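Local structure of putative oxidoreductase FAD-binding subunit (Sulfolobus tokodaii, 4ZOH) at residues I53-I62 and G72-S83; Y172-E180 and L267-K277. The protein binds FAD and is probably the flavoprotein subunit of a molybdenum-containing hydroxylase-type oxidoreductase, passing electrons through its flavin. All coordinates share one frame; numbering follows the deposited sequence.

Contact 1. Residues I53-I62 and G72-S83; sequences IRRFSNLSYI and GALTTHYNISKS. With FAD (flavin-adenine dinucleotide), chain H.
Leu74 packs on Ile53, Phe56 and Leu59, and its contacts can be followed atom by atom. Leu74 CB lies 3.4 Å from Leu59 O, and CG packs on Leu59 CB. Beyond CG the branches part: Leu74 CD1 lies among three backbone oxygens, 3.4 Å from Ile53 O, with Arg54 O and Phe56 O almost as near, while CD2 leans on Ile53 CD1. Ile53 CD1 also lies 4.0 Å from FAD N6A, the adenine amino nitrogen.

The backbones are joined where the two segments run past each other. Leu74 N donates to Leu59 O at 2.6 Å and Gly72 N to Tyr61 O at 2.8 Å. Thr75 OG1, turned beside its own backbone N (chi1 -36°), accepts from Tyr61 N and donates to Gly72 O, tying the type I turn 72-75 to the facing chain. Gly72 CA makes a CH-pi contact with Tyr61, 3.5 Å from the ring centroid and 17° off its normal; the phenol OH is held by Glu163.

Past the turn, Thr76 caps helix 77-81 by accepting from Asn79 N, and His77 NE2 hydrogen-bonds FAD O2' at 2.9 Å. The arrangement belongs to the FAD-binding domain of molybdopterin dehydrogenases, at a pocket reached by Ile53 beside adenine and His77 at the ribityl chain.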
loop_
_atom_site.group_PDB
_atom_site.type_symbol
_atom_site.label_atom_id
_atom_site.label_comp_id
_atom_site.label_asym_id
_atom_site.label_seq_id
_atom_site.Cartn_x
_atom_site.Cartn_y
_atom_site.Cartn_z
ATOM N N ILE B 53 -10.969 -30.353 22.135
ATOM C CA ILE B 53 -11.549 -30.794 23.423
ATOM C C ILE B 53 -11.591 -29.670 24.417
ATOM O O ILE B 53 -12.194 -29.803 25.457
ATOM C CB ILE B 53 -10.862 -32.060 23.979
ATOM C CG1 ILE B 53 -9.384 -31.794 24.328
ATOM C CG2 ILE B 53 -10.990 -33.216 22.973
ATOM C CD1 ILE B 53 -8.799 -32.851 25.263
ATOM N N ARG B 54 -11.005 -28.533 24.030
ATOM C CA ARG B 54 -10.730 -27.365 24.890
ATOM C C ARG B 54 -11.939 -26.794 25.570
ATOM O O ARG B 54 -11.803 -26.228 26.618
ATOM C CB ARG B 54 -10.181 -26.199 24.074
ATOM C CG ARG B 54 -8.936 -26.411 23.249
ATOM C CD ARG B 54 -8.467 -25.078 22.607
ATOM N NE ARG B 54 -8.732 -23.909 23.484
ATOM C CZ ARG B 54 -7.923 -23.498 24.462
ATOM N NH1 ARG B 54 -8.239 -22.445 25.214
ATOM N NH2 ARG B 54 -6.796 -24.162 24.697
ATOM N N ARG B 55 -13.113 -26.892 24.959
ATOM C CA ARG B 55 -14.296 -26.212 25.521
ATOM C C ARG B 55 -15.064 -27.054 26.547
ATOM O O ARG B 55 -16.117 -26.606 26.998
ATOM C CB ARG B 55 -15.266 -25.731 24.408
ATOM C CG ARG B 55 -14.628 -24.780 23.398
ATOM C CD ARG B 55 -15.572 -24.349 22.280
ATOM N NE ARG B 55 -14.811 -23.557 21.314
ATOM C CZ ARG B 55 -14.683 -22.235 21.355
ATOM N NH1 ARG B 55 -15.323 -21.539 22.272
ATOM N NH2 ARG B 55 -13.944 -21.589 20.433
ATOM N N PHE B 56 -14.580 -28.267 26.861
ATOM C CA PHE B 56 -15.180 -29.135 27.921
ATOM C C PHE B 56 -14.753 -28.648 29.281
ATOM O O PHE B 56 -13.815 -29.141 29.840
ATOM C CB PHE B 56 -14.721 -30.574 27.764
ATOM C CG PHE B 56 -15.101 -31.194 26.477
ATOM C CD1 PHE B 56 -16.230 -30.748 25.745
ATOM C CD2 PHE B 56 -14.358 -32.241 25.989
ATOM C CE1 PHE B 56 -16.558 -31.332 24.527
ATOM C CE2 PHE B 56 -14.681 -32.838 24.759
ATOM C CZ PHE B 56 -15.777 -32.383 24.024
ATOM N N SER B 57 -15.432 -27.670 29.808
ATOM C CA SER B 57 -14.877 -26.966 30.931
ATOM C C SER B 57 -14.936 -27.756 32.259
ATOM O O SER B 57 -14.216 -27.438 33.208
ATOM C CB SER B 57 -15.488 -25.575 31.043
ATOM O OG SER B 57 -16.831 -25.683 31.385
ATOM N N ASN B 58 -15.756 -28.797 32.309
ATOM C CA ASN B 58 -15.813 -29.628 33.499
ATOM C C ASN B 58 -14.543 -30.542 33.536
ATOM O O ASN B 58 -14.374 -31.279 34.481
ATOM C CB ASN B 58 -17.114 -30.439 33.496
ATOM C CG ASN B 58 -17.179 -31.405 32.315
ATOM O OD1 ASN B 58 -16.253 -31.474 31.514
ATOM N ND2 ASN B 58 -18.271 -32.132 32.189
ATOM N N LEU B 59 -13.695 -30.523 32.490
ATOM C CA LEU B 59 -12.352 -31.121 32.548
ATOM C C LEU B 59 -11.248 -30.197 33.105
ATOM O O LEU B 59 -10.055 -30.543 33.085
ATOM C CB LEU B 59 -11.907 -31.673 31.202
ATOM C CG LEU B 59 -12.820 -32.750 30.640
ATOM C CD1 LEU B 59 -12.190 -33.288 29.381
ATOM C CD2 LEU B 59 -12.968 -33.863 31.684
ATOM N N SER B 60 -11.634 -29.023 33.571
ATOM C CA SER B 60 -10.679 -28.186 34.207
ATOM C C SER B 60 -11.108 -27.948 35.654
ATOM O O SER B 60 -12.161 -27.359 35.890
ATOM C CB SER B 60 -10.546 -26.885 33.420
ATOM O OG SER B 60 -9.827 -25.988 34.209
ATOM N N TYR B 61 -10.312 -28.412 36.619
ATOM C CA TYR B 61 -10.675 -28.333 38.063
ATOM C C TYR B 61 -9.577 -28.854 38.994
ATOM O O TYR B 61 -8.880 -29.776 38.630
ATOM C CB TYR B 61 -11.962 -29.113 38.316
ATOM C CG TYR B 61 -11.872 -30.567 37.925
ATOM C CD1 TYR B 61 -11.345 -31.512 38.816
ATOM C CD2 TYR B 61 -12.344 -31.033 36.686
ATOM C CE1 TYR B 61 -11.239 -32.869 38.466
ATOM C CE2 TYR B 61 -12.272 -32.413 36.347
ATOM C CZ TYR B 61 -11.706 -33.313 37.266
ATOM O OH TYR B 61 -11.587 -34.673 37.001
ATOM N N ILE B 62 -9.409 -28.244 40.163
ATOM C CA ILE B 62 -8.555 -28.834 41.245
ATOM C C ILE B 62 -9.503 -29.253 42.377
ATOM O O ILE B 62 -10.133 -28.406 42.963
ATOM C CB ILE B 62 -7.482 -27.848 41.849
ATOM C CG1 ILE B 62 -6.501 -27.237 40.804
ATOM C CG2 ILE B 62 -6.707 -28.516 42.978
ATOM C CD1 ILE B 62 -5.947 -28.258 39.842
ATOM N N GLY B 72 -8.428 -31.899 36.921
ATOM C CA GLY B 72 -8.983 -32.117 35.567
ATOM C C GLY B 72 -7.882 -32.049 34.522
ATOM O O GLY B 72 -7.002 -31.184 34.626
ATOM N N ALA B 73 -7.942 -32.907 33.497
ATOM C CA ALA B 73 -6.948 -32.867 32.454
ATOM C C ALA B 73 -6.776 -31.515 31.746
ATOM O O ALA B 73 -5.706 -31.257 31.227
ATOM C CB ALA B 73 -7.178 -33.955 31.413
ATOM N N LEU B 74 -7.810 -30.689 31.685
ATOM C CA LEU B 74 -7.715 -29.454 30.917
ATOM C C LEU B 74 -7.226 -28.321 31.804
ATOM O O LEU B 74 -7.079 -27.201 31.315
ATOM C CB LEU B 74 -9.034 -29.068 30.237
ATOM C CG LEU B 74 -9.477 -29.782 28.955
ATOM C CD1 LEU B 74 -10.591 -28.956 28.348
ATOM C CD2 LEU B 74 -8.395 -29.983 27.927
ATOM N N THR B 75 -6.905 -28.613 33.072
ATOM C CA THR B 75 -6.339 -27.595 33.981
ATOM C C THR B 75 -4.987 -27.192 33.497
ATOM O O THR B 75 -4.143 -28.049 33.130
ATOM C CB THR B 75 -6.276 -28.120 35.418
ATOM O OG1 THR B 75 -7.422 -28.926 35.603
ATOM C CG2 THR B 75 -6.316 -26.987 36.467
ATOM N N THR B 76 -4.810 -25.872 33.418
ATOM C CA THR B 76 -3.599 -25.281 32.837
ATOM C C THR B 76 -2.477 -25.226 33.883
ATOM O O THR B 76 -2.726 -25.199 35.122
ATOM C CB THR B 76 -3.862 -23.854 32.352
ATOM O OG1 THR B 76 -4.155 -23.029 33.476
ATOM C CG2 THR B 76 -5.031 -23.748 31.232
ATOM N N HIS B 77 -1.257 -25.109 33.379
ATOM C CA HIS B 77 -0.062 -24.908 34.211
ATOM C C HIS B 77 -0.237 -23.777 35.160
ATOM O O HIS B 77 0.137 -23.852 36.379
ATOM C CB HIS B 77 1.222 -24.669 33.349
ATOM C CG HIS B 77 1.436 -25.703 32.265
ATOM N ND1 HIS B 77 1.091 -27.029 32.424
ATOM C CD2 HIS B 77 1.930 -25.601 31.008
ATOM C CE1 HIS B 77 1.396 -27.711 31.330
ATOM N NE2 HIS B 77 1.888 -26.867 30.445
ATOM N N TYR B 78 -0.791 -22.704 34.616
ATOM C CA TYR B 78 -0.939 -21.483 35.416
ATOM C C TYR B 78 -1.824 -21.773 36.630
ATOM O O TYR B 78 -1.491 -21.367 37.751
ATOM C CB TYR B 78 -1.510 -20.298 34.601
ATOM C CG TYR B 78 -1.865 -19.083 35.451
ATOM C CD1 TYR B 78 -0.915 -18.118 35.742
ATOM C CD2 TYR B 78 -3.180 -18.891 35.941
ATOM C CE1 TYR B 78 -1.239 -16.998 36.488
ATOM C CE2 TYR B 78 -3.523 -17.762 36.702
ATOM C CZ TYR B 78 -2.547 -16.824 36.962
ATOM O OH TYR B 78 -2.852 -15.697 37.672
ATOM N N ASN B 79 -2.948 -22.449 36.395
ATOM C CA ASN B 79 -3.922 -22.661 37.501
ATOM C C ASN B 79 -3.380 -23.650 38.540
ATOM O O ASN B 79 -3.492 -23.406 39.699
ATOM C CB ASN B 79 -5.289 -23.132 36.981
ATOM C CG ASN B 79 -6.083 -22.009 36.344
ATOM O OD1 ASN B 79 -6.030 -20.864 36.757
ATOM N ND2 ASN B 79 -6.837 -22.352 35.333
ATOM N N ILE B 80 -2.753 -24.713 38.084
ATOM C CA ILE B 80 -2.046 -25.647 38.978
ATOM C C ILE B 80 -0.994 -24.886 39.800
ATOM O O ILE B 80 -0.931 -25.028 41.010
ATOM C CB ILE B 80 -1.436 -26.806 38.178
ATOM C CG1 ILE B 80 -2.566 -27.597 37.544
ATOM C CG2 ILE B 80 -0.521 -27.654 39.075
ATOM C CD1 ILE B 80 -2.192 -28.694 36.530
ATOM N N SER B 81 -0.251 -23.999 39.165
ATOM C CA SER B 81 0.790 -23.243 39.856
ATOM C C SER B 81 0.231 -22.356 40.954
ATOM O O SER B 81 0.975 -21.937 41.857
ATOM C CB SER B 81 1.675 -22.501 38.848
ATOM O OG SER B 81 1.211 -21.209 38.580
ATOM N N LYS B 82 -1.087 -22.121 40.929
ATOM C CA LYS B 82 -1.678 -21.132 41.825
ATOM C C LYS B 82 -2.447 -21.813 42.916
ATOM O O LYS B 82 -2.959 -21.140 43.803
ATOM C CB LYS B 82 -2.652 -20.173 41.094
ATOM C CG LYS B 82 -2.031 -19.174 40.140
ATOM C CD LYS B 82 -1.157 -18.244 40.930
ATOM C CE LYS B 82 -0.410 -17.330 39.996
ATOM N NZ LYS B 82 0.491 -16.407 40.750
ATOM N N SER B 83 -2.466 -23.137 42.908
ATOM C CA SER B 83 -3.353 -23.864 43.784
ATOM C C SER B 83 -2.756 -24.684 44.978
ATOM O O SER B 83 -3.409 -25.589 45.531
ATOM C CB SER B 83 -4.264 -24.703 42.931
ATOM O OG SER B 83 -3.561 -25.798 42.488
HETATM P PA FAD H . -1.450 -30.172 23.269
HETATM O O1A FAD H . -0.308 -29.564 22.526
HETATM O O2A FAD H . -2.836 -29.748 23.032
HETATM O O5B FAD H . -1.444 -31.720 23.058
HETATM C C5B FAD H . -0.193 -32.465 23.171
HETATM C C4B FAD H . -0.488 -34.038 22.875
HETATM O O4B FAD H . -1.515 -34.610 23.781
HETATM C C3B FAD H . -1.114 -34.150 21.490
HETATM O O3B FAD H . -0.622 -35.306 20.859
HETATM C C2B FAD H . -2.640 -34.207 21.736
HETATM O O2B FAD H . -3.380 -34.874 20.706
HETATM C C1B FAD H . -2.720 -35.021 22.981
HETATM N N9A FAD H . -3.644 -34.669 24.053
HETATM C C8A FAD H . -3.879 -33.477 24.598
HETATM N N7A FAD H . -4.741 -33.623 25.630
HETATM C C5A FAD H . -5.037 -34.942 25.727
HETATM C C6A FAD H . -5.843 -35.706 26.597
HETATM N N6A FAD H . -6.483 -35.070 27.575
HETATM N N1A FAD H . -5.944 -37.037 26.418
HETATM C C2A FAD H . -5.230 -37.688 25.463
HETATM N N3A FAD H . -4.465 -36.987 24.621
HETATM C C4A FAD H . -4.342 -35.615 24.729
HETATM N N1 FAD H . 6.868 -28.262 28.898
HETATM C C2 FAD H . 7.614 -28.579 30.029
HETATM O O2 FAD H . 7.338 -29.579 30.660
HETATM N N3 FAD H . 8.639 -27.781 30.440
HETATM C C4 FAD H . 8.976 -26.671 29.740
HETATM O O4 FAD H . 9.884 -25.959 30.183
HETATM C C4X FAD H . 8.252 -26.353 28.571
HETATM N N5 FAD H . 8.587 -25.221 27.861
HETATM C C5X FAD H . 7.861 -24.927 26.669
HETATM C C6 FAD H . 8.251 -23.817 25.928
HETATM C C7 FAD H . 7.542 -23.472 24.766
HETATM C C7M FAD H . 8.030 -22.222 24.000
HETATM C C8 FAD H . 6.464 -24.272 24.336
HETATM C C8M FAD H . 5.654 -23.977 23.044
HETATM C C9 FAD H . 6.101 -25.425 25.057
HETATM C C9A FAD H . 6.788 -25.737 26.234
HETATM N N10 FAD H . 6.459 -26.880 26.995
HETATM C C10 FAD H . 7.203 -27.153 28.158
HETATM C "C1'" FAD H . 5.377 -27.783 26.616
HETATM C "C2'" FAD H . 4.032 -27.319 27.205
HETATM O "O2'" FAD H . 4.047 -27.601 28.620
HETATM C "C3'" FAD H . 2.811 -27.973 26.500
HETATM O "O3'" FAD H . 1.680 -27.201 26.913
HETATM C "C4'" FAD H . 2.586 -29.424 26.890
HETATM O "O4'" FAD H . 3.800 -30.141 26.663
HETATM C "C5'" FAD H . 1.443 -30.076 26.083
HETATM O "O5'" FAD H . 0.216 -29.678 26.751
HETATM P P FAD H . -0.942 -28.998 25.926
HETATM O O1P FAD H . -2.154 -28.948 26.796
HETATM O O2P FAD H . -0.480 -27.720 25.339
HETATM O O3P FAD H . -1.135 -30.134 24.846
HETATM O O HOH W 1 -7.235 -24.433 33.879
#

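Contact 2. Residues Y172-E180 and L267-K277; sequences YKFSYQKLE and LTKRAIITALK. With FAD (flavin-adenine dinucleotide), chain H.
Gln177 CG stands anti to the carbonyl carbon (chi1 -63°), and the bend at chi2 folds the amide along helix 267-276. The pairing is a helix packed roughly antiparallel on strand 173-179, the outermost strand of an antiparallel sheet within this chain, in the CO dehydrogenase flavoprotein C-terminal domain; the short axes approach to 6.5 Å at 141°. Gln177 CG lies 3.4 Å from Leu267 O, and OE1 lies against Arg270 CB. Gln177 NE2 donates to Ser175 OG at 2.9 Å, with waters joining OE1 to Arg270 NH1 and NE2 to Thr274 OG1. An alanine here would lose the amide, is likely to leave both waters without one of their mates, and would probably let the Ser175 hydroxyl turn more freely. Leu267 CD1 packs on Leu179 CB. On the strand's other face, extended Lys178 gives NZ to FAD O4 at 2.8 Å and to Asp118 in a salt bridge. Near the helix C-terminus, Lys173 bends back so that NZ donates to Ala275 O at 3.1 Å, with a C=O...N angle of 162°.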
loop_
_atom_site.group_PDB
_atom_site.type_symbol
_atom_site.label_atom_id
_atom_site.label_comp_id
_atom_site.label_asym_id
_atom_site.label_seq_id
_atom_site.Cartn_x
_atom_site.Cartn_y
_atom_site.Cartn_z
ATOM N N TYR B 172 4.225 -32.216 54.324
ATOM C CA TYR B 172 5.439 -32.571 53.615
ATOM C C TYR B 172 6.229 -31.345 53.250
ATOM O O TYR B 172 5.649 -30.287 53.098
ATOM C CB TYR B 172 5.174 -33.351 52.353
ATOM C CG TYR B 172 5.005 -34.803 52.544
ATOM C CD1 TYR B 172 3.919 -35.311 53.271
ATOM C CD2 TYR B 172 5.889 -35.689 51.942
ATOM C CE1 TYR B 172 3.741 -36.687 53.410
ATOM C CE2 TYR B 172 5.710 -37.045 52.031
ATOM C CZ TYR B 172 4.643 -37.541 52.786
ATOM O OH TYR B 172 4.493 -38.913 52.914
ATOM N N LYS B 173 7.552 -31.502 53.131
ATOM C CA LYS B 173 8.425 -30.443 52.621
ATOM C C LYS B 173 8.750 -30.824 51.172
ATOM O O LYS B 173 8.621 -31.973 50.826
ATOM C CB LYS B 173 9.701 -30.314 53.472
ATOM C CG LYS B 173 9.479 -30.217 55.006
ATOM C CD LYS B 173 9.155 -28.825 55.510
ATOM C CE LYS B 173 10.359 -28.236 56.246
ATOM N NZ LYS B 173 10.724 -26.844 55.808
ATOM N N PHE B 174 9.151 -29.877 50.320
ATOM C CA PHE B 174 9.274 -30.170 48.859
ATOM C C PHE B 174 10.166 -29.137 48.200
ATOM O O PHE B 174 10.412 -28.038 48.756
ATOM C CB PHE B 174 7.902 -30.283 48.126
ATOM C CG PHE B 174 7.008 -29.081 48.323
ATOM C CD1 PHE B 174 7.098 -27.959 47.469
ATOM C CD2 PHE B 174 6.083 -29.056 49.363
ATOM C CE1 PHE B 174 6.300 -26.834 47.690
ATOM C CE2 PHE B 174 5.282 -27.924 49.589
ATOM C CZ PHE B 174 5.397 -26.809 48.759
ATOM N N SER B 175 10.681 -29.514 47.044
ATOM C CA SER B 175 11.482 -28.625 46.193
ATOM C C SER B 175 11.490 -29.188 44.768
ATOM O O SER B 175 11.597 -30.399 44.587
ATOM C CB SER B 175 12.921 -28.513 46.703
ATOM O OG SER B 175 13.619 -27.516 45.968
ATOM N N TYR B 176 11.311 -28.319 43.752
ATOM C CA TYR B 176 11.595 -28.729 42.361
ATOM C C TYR B 176 12.806 -27.949 41.971
ATOM O O TYR B 176 12.816 -26.730 42.135
ATOM C CB TYR B 176 10.413 -28.462 41.411
ATOM C CG TYR B 176 10.713 -28.963 40.014
ATOM C CD1 TYR B 176 11.025 -30.298 39.799
ATOM C CD2 TYR B 176 10.688 -28.092 38.899
ATOM C CE1 TYR B 176 11.354 -30.763 38.550
ATOM C CE2 TYR B 176 10.986 -28.573 37.616
ATOM C CZ TYR B 176 11.311 -29.917 37.464
ATOM O OH TYR B 176 11.643 -30.442 36.234
ATOM N N GLN B 177 13.857 -28.649 41.550
ATOM C CA GLN B 177 15.109 -28.005 41.053
ATOM C C GLN B 177 15.159 -28.212 39.535
ATOM O O GLN B 177 15.048 -29.330 39.056
ATOM C CB GLN B 177 16.360 -28.645 41.699
ATOM C CG GLN B 177 16.432 -28.464 43.231
ATOM C CD GLN B 177 16.677 -27.018 43.637
ATOM O OE1 GLN B 177 17.411 -26.287 42.971
ATOM N NE2 GLN B 177 16.070 -26.595 44.737
ATOM N N LYS B 178 15.291 -27.125 38.796
ATOM C CA LYS B 178 15.293 -27.208 37.370
ATOM C C LYS B 178 16.561 -26.571 36.888
ATOM O O LYS B 178 16.770 -25.395 37.085
ATOM C CB LYS B 178 14.078 -26.479 36.797
ATOM C CG LYS B 178 13.889 -26.729 35.310
ATOM C CD LYS B 178 12.679 -26.018 34.739
ATOM C CE LYS B 178 12.634 -26.252 33.228
ATOM N NZ LYS B 178 11.321 -25.956 32.626
ATOM N N LEU B 179 17.392 -27.347 36.227
ATOM C CA LEU B 179 18.588 -26.762 35.612
ATOM C C LEU B 179 18.245 -26.348 34.176
ATOM O O LEU B 179 17.675 -27.173 33.383
ATOM C CB LEU B 179 19.780 -27.748 35.645
ATOM C CG LEU B 179 21.082 -27.355 34.924
ATOM C CD1 LEU B 179 21.724 -26.092 35.438
ATOM C CD2 LEU B 179 22.060 -28.519 35.009
ATOM N N GLU B 180 18.620 -25.107 33.843
ATOM C CA GLU B 180 18.294 -24.498 32.542
ATOM C C GLU B 180 19.319 -23.442 32.138
ATOM O O GLU B 180 19.817 -22.644 32.943
ATOM C CB GLU B 180 16.893 -23.863 32.535
ATOM C CG GLU B 180 16.694 -22.795 33.601
ATOM C CD GLU B 180 15.251 -22.393 33.806
ATOM O OE1 GLU B 180 14.326 -23.165 33.572
ATOM O OE2 GLU B 180 15.047 -21.258 34.210
ATOM N N LEU B 267 21.746 -31.173 41.948
ATOM C CA LEU B 267 20.346 -30.755 42.073
ATOM C C LEU B 267 19.586 -31.506 43.170
ATOM O O LEU B 267 18.765 -30.896 43.821
ATOM C CB LEU B 267 19.547 -30.764 40.748
ATOM C CG LEU B 267 19.801 -29.878 39.487
ATOM C CD1 LEU B 267 18.533 -29.540 38.664
ATOM C CD2 LEU B 267 20.658 -28.653 39.702
ATOM N N THR B 268 19.852 -32.809 43.330
ATOM C CA THR B 268 19.403 -33.572 44.513
ATOM C C THR B 268 19.887 -32.886 45.804
ATOM O O THR B 268 19.094 -32.600 46.681
ATOM C CB THR B 268 19.878 -35.000 44.444
ATOM O OG1 THR B 268 19.403 -35.554 43.220
ATOM C CG2 THR B 268 19.320 -35.842 45.545
ATOM N N LYS B 269 21.166 -32.524 45.882
ATOM C CA LYS B 269 21.605 -31.829 47.100
ATOM C C LYS B 269 20.829 -30.527 47.309
ATOM O O LYS B 269 20.415 -30.233 48.459
ATOM C CB LYS B 269 23.130 -31.600 47.117
ATOM C CG LYS B 269 23.671 -31.108 48.429
ATOM C CD LYS B 269 25.199 -30.969 48.370
ATOM C CE LYS B 269 25.695 -30.158 49.560
ATOM N NZ LYS B 269 27.150 -30.277 49.785
ATOM N N ARG B 270 20.682 -29.721 46.227
ATOM C CA ARG B 270 19.943 -28.414 46.311
ATOM C C ARG B 270 18.485 -28.702 46.780
ATOM O O ARG B 270 17.987 -28.043 47.654
ATOM C CB ARG B 270 19.919 -27.714 44.958
ATOM C CG ARG B 270 21.213 -27.016 44.587
ATOM C CD ARG B 270 21.201 -26.634 43.108
ATOM N NE ARG B 270 22.271 -25.663 42.901
ATOM C CZ ARG B 270 22.373 -24.781 41.904
ATOM N NH1 ARG B 270 21.448 -24.694 40.937
ATOM N NH2 ARG B 270 23.418 -23.962 41.900
ATOM N N ALA B 271 17.898 -29.784 46.278
ATOM C CA ALA B 271 16.500 -30.169 46.591
ATOM C C ALA B 271 16.300 -30.529 48.077
ATOM O O ALA B 271 15.422 -29.934 48.747
ATOM C CB ALA B 271 16.067 -31.294 45.687
ATOM N N ILE B 272 17.147 -31.434 48.604
ATOM C CA ILE B 272 17.102 -31.816 50.026
ATOM C C ILE B 272 17.239 -30.546 50.877
ATOM O O ILE B 272 16.368 -30.235 51.698
ATOM C CB ILE B 272 18.204 -32.866 50.338
ATOM C CG1 ILE B 272 18.114 -34.027 49.396
ATOM C CG2 ILE B 272 18.094 -33.432 51.735
ATOM C CD1 ILE B 272 19.373 -34.859 49.392
ATOM N N ILE B 273 18.278 -29.763 50.615
ATOM C CA ILE B 273 18.563 -28.577 51.436
ATOM C C ILE B 273 17.484 -27.495 51.347
ATOM O O ILE B 273 17.170 -26.823 52.352
ATOM C CB ILE B 273 19.962 -27.979 51.170
ATOM C CG1 ILE B 273 21.087 -28.913 51.724
ATOM C CG2 ILE B 273 20.115 -26.553 51.722
ATOM C CD1 ILE B 273 22.503 -28.494 51.290
ATOM N N THR B 274 16.952 -27.296 50.143
ATOM C CA THR B 274 15.864 -26.346 49.974
ATOM C C THR B 274 14.604 -26.835 50.709
ATOM O O THR B 274 14.072 -26.093 51.499
ATOM C CB THR B 274 15.583 -26.090 48.483
ATOM O OG1 THR B 274 16.728 -25.450 47.931
ATOM C CG2 THR B 274 14.304 -25.178 48.290
ATOM N N ALA B 275 14.184 -28.083 50.492
ATOM C CA ALA B 275 12.974 -28.623 51.145
ATOM C C ALA B 275 13.171 -28.535 52.658
ATOM O O ALA B 275 12.310 -27.974 53.337
ATOM C CB ALA B 275 12.710 -30.042 50.732
ATOM N N LEU B 276 14.342 -28.977 53.169
ATOM C CA LEU B 276 14.614 -28.892 54.630
ATOM C C LEU B 276 14.577 -27.476 55.182
ATOM O O LEU B 276 14.237 -27.275 56.312
ATOM C CB LEU B 276 15.962 -29.492 54.996
ATOM C CG LEU B 276 15.925 -30.993 54.799
ATOM C CD1 LEU B 276 17.312 -31.504 55.131
ATOM C CD2 LEU B 276 14.849 -31.614 55.677
ATOM N N LYS B 277 14.944 -26.483 54.400
ATOM C CA LYS B 277 14.969 -25.151 54.953
ATOM C C LYS B 277 13.588 -24.554 54.858
ATOM O O LYS B 277 13.454 -23.359 54.927
ATOM C CB LYS B 277 16.011 -24.324 54.247
ATOM C CG LYS B 277 17.418 -24.604 54.770
ATOM C CD LYS B 277 18.459 -23.835 53.965
ATOM C CE LYS B 277 18.087 -22.364 53.783
ATOM N NZ LYS B 277 18.997 -21.672 52.831
HETATM P PA FAD H . -1.450 -30.172 23.269
HETATM O O1A FAD H . -0.308 -29.564 22.526
HETATM O O2A FAD H . -2.836 -29.748 23.032
HETATM O O5B FAD H . -1.444 -31.720 23.058
HETATM C C5B FAD H . -0.193 -32.465 23.171
HETATM C C4B FAD H . -0.488 -34.038 22.875
HETATM O O4B FAD H . -1.515 -34.610 23.781
HETATM C C3B FAD H . -1.114 -34.150 21.490
HETATM O O3B FAD H . -0.622 -35.306 20.859
HETATM C C2B FAD H . -2.640 -34.207 21.736
HETATM O O2B FAD H . -3.380 -34.874 20.706
HETATM C C1B FAD H . -2.720 -35.021 22.981
HETATM N N9A FAD H . -3.644 -34.669 24.053
HETATM C C8A FAD H . -3.879 -33.477 24.598
HETATM N N7A FAD H . -4.741 -33.623 25.630
HETATM C C5A FAD H . -5.037 -34.942 25.727
HETATM C C6A FAD H . -5.843 -35.706 26.597
HETATM N N6A FAD H . -6.483 -35.070 27.575
HETATM N N1A FAD H . -5.944 -37.037 26.418
HETATM C C2A FAD H . -5.230 -37.688 25.463
HETATM N N3A FAD H . -4.465 -36.987 24.621
HETATM C C4A FAD H . -4.342 -35.615 24.729
HETATM N N1 FAD H . 6.868 -28.262 28.898
HETATM C C2 FAD H . 7.614 -28.579 30.029
HETATM O O2 FAD H . 7.338 -29.579 30.660
HETATM N N3 FAD H . 8.639 -27.781 30.440
HETATM C C4 FAD H . 8.976 -26.671 29.740
HETATM O O4 FAD H . 9.884 -25.959 30.183
HETATM C C4X FAD H . 8.252 -26.353 28.571
HETATM N N5 FAD H . 8.587 -25.221 27.861
HETATM C C5X FAD H . 7.861 -24.927 26.669
HETATM C C6 FAD H . 8.251 -23.817 25.928
HETATM C C7 FAD H . 7.542 -23.472 24.766
HETATM C C7M FAD H . 8.030 -22.222 24.000
HETATM C C8 FAD H . 6.464 -24.272 24.336
HETATM C C8M FAD H . 5.654 -23.977 23.044
HETATM C C9 FAD H . 6.101 -25.425 25.057
HETATM C C9A FAD H . 6.788 -25.737 26.234
HETATM N N10 FAD H . 6.459 -26.880 26.995
HETATM C C10 FAD H . 7.203 -27.153 28.158
HETATM C "C1'" FAD H . 5.377 -27.783 26.616
HETATM C "C2'" FAD H . 4.032 -27.319 27.205
HETATM O "O2'" FAD H . 4.047 -27.601 28.620
HETATM C "C3'" FAD H . 2.811 -27.973 26.500
HETATM O "O3'" FAD H . 1.680 -27.201 26.913
HETATM C "C4'" FAD H . 2.586 -29.424 26.890
HETATM O "O4'" FAD H . 3.800 -30.141 26.663
HETATM C "C5'" FAD H . 1.443 -30.076 26.083
HETATM O "O5'" FAD H . 0.216 -29.678 26.751
HETATM P P FAD H . -0.942 -28.998 25.926
HETATM O O1P FAD H . -2.154 -28.948 26.796
HETATM O O2P FAD H . -0.480 -27.720 25.339
HETATM O O3P FAD H . -1.135 -30.134 24.846
HETATM O O HOH W 2 18.817 -26.222 40.397
HETATM O O HOH W 3 17.123 -23.686 45.627
#

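How the contacts relate
Contact 1 closes before contact 2 opens along the chain, and the two fall in different domains: the FAD-binding domain and the CO dehydrogenase flavoprotein C-terminal domain. Their centres lie 26 Å apart and their nearest atoms about 9 Å, so they do not touch. Nor do they share a sheet: residues 62 and 72 belong to neighbouring strands of the five-stranded antiparallel sheet, whereas strand 173-179 is an outermost strand of the four-stranded one within this chain. FAD links them. Contact 1 reaches its adenine and ribityl parts and contact 2 its isoalloxazine, so the extended cofactor is gripped by both domains. Asp118 and Tyr119, neighbours in sequence, support one residue of each contact.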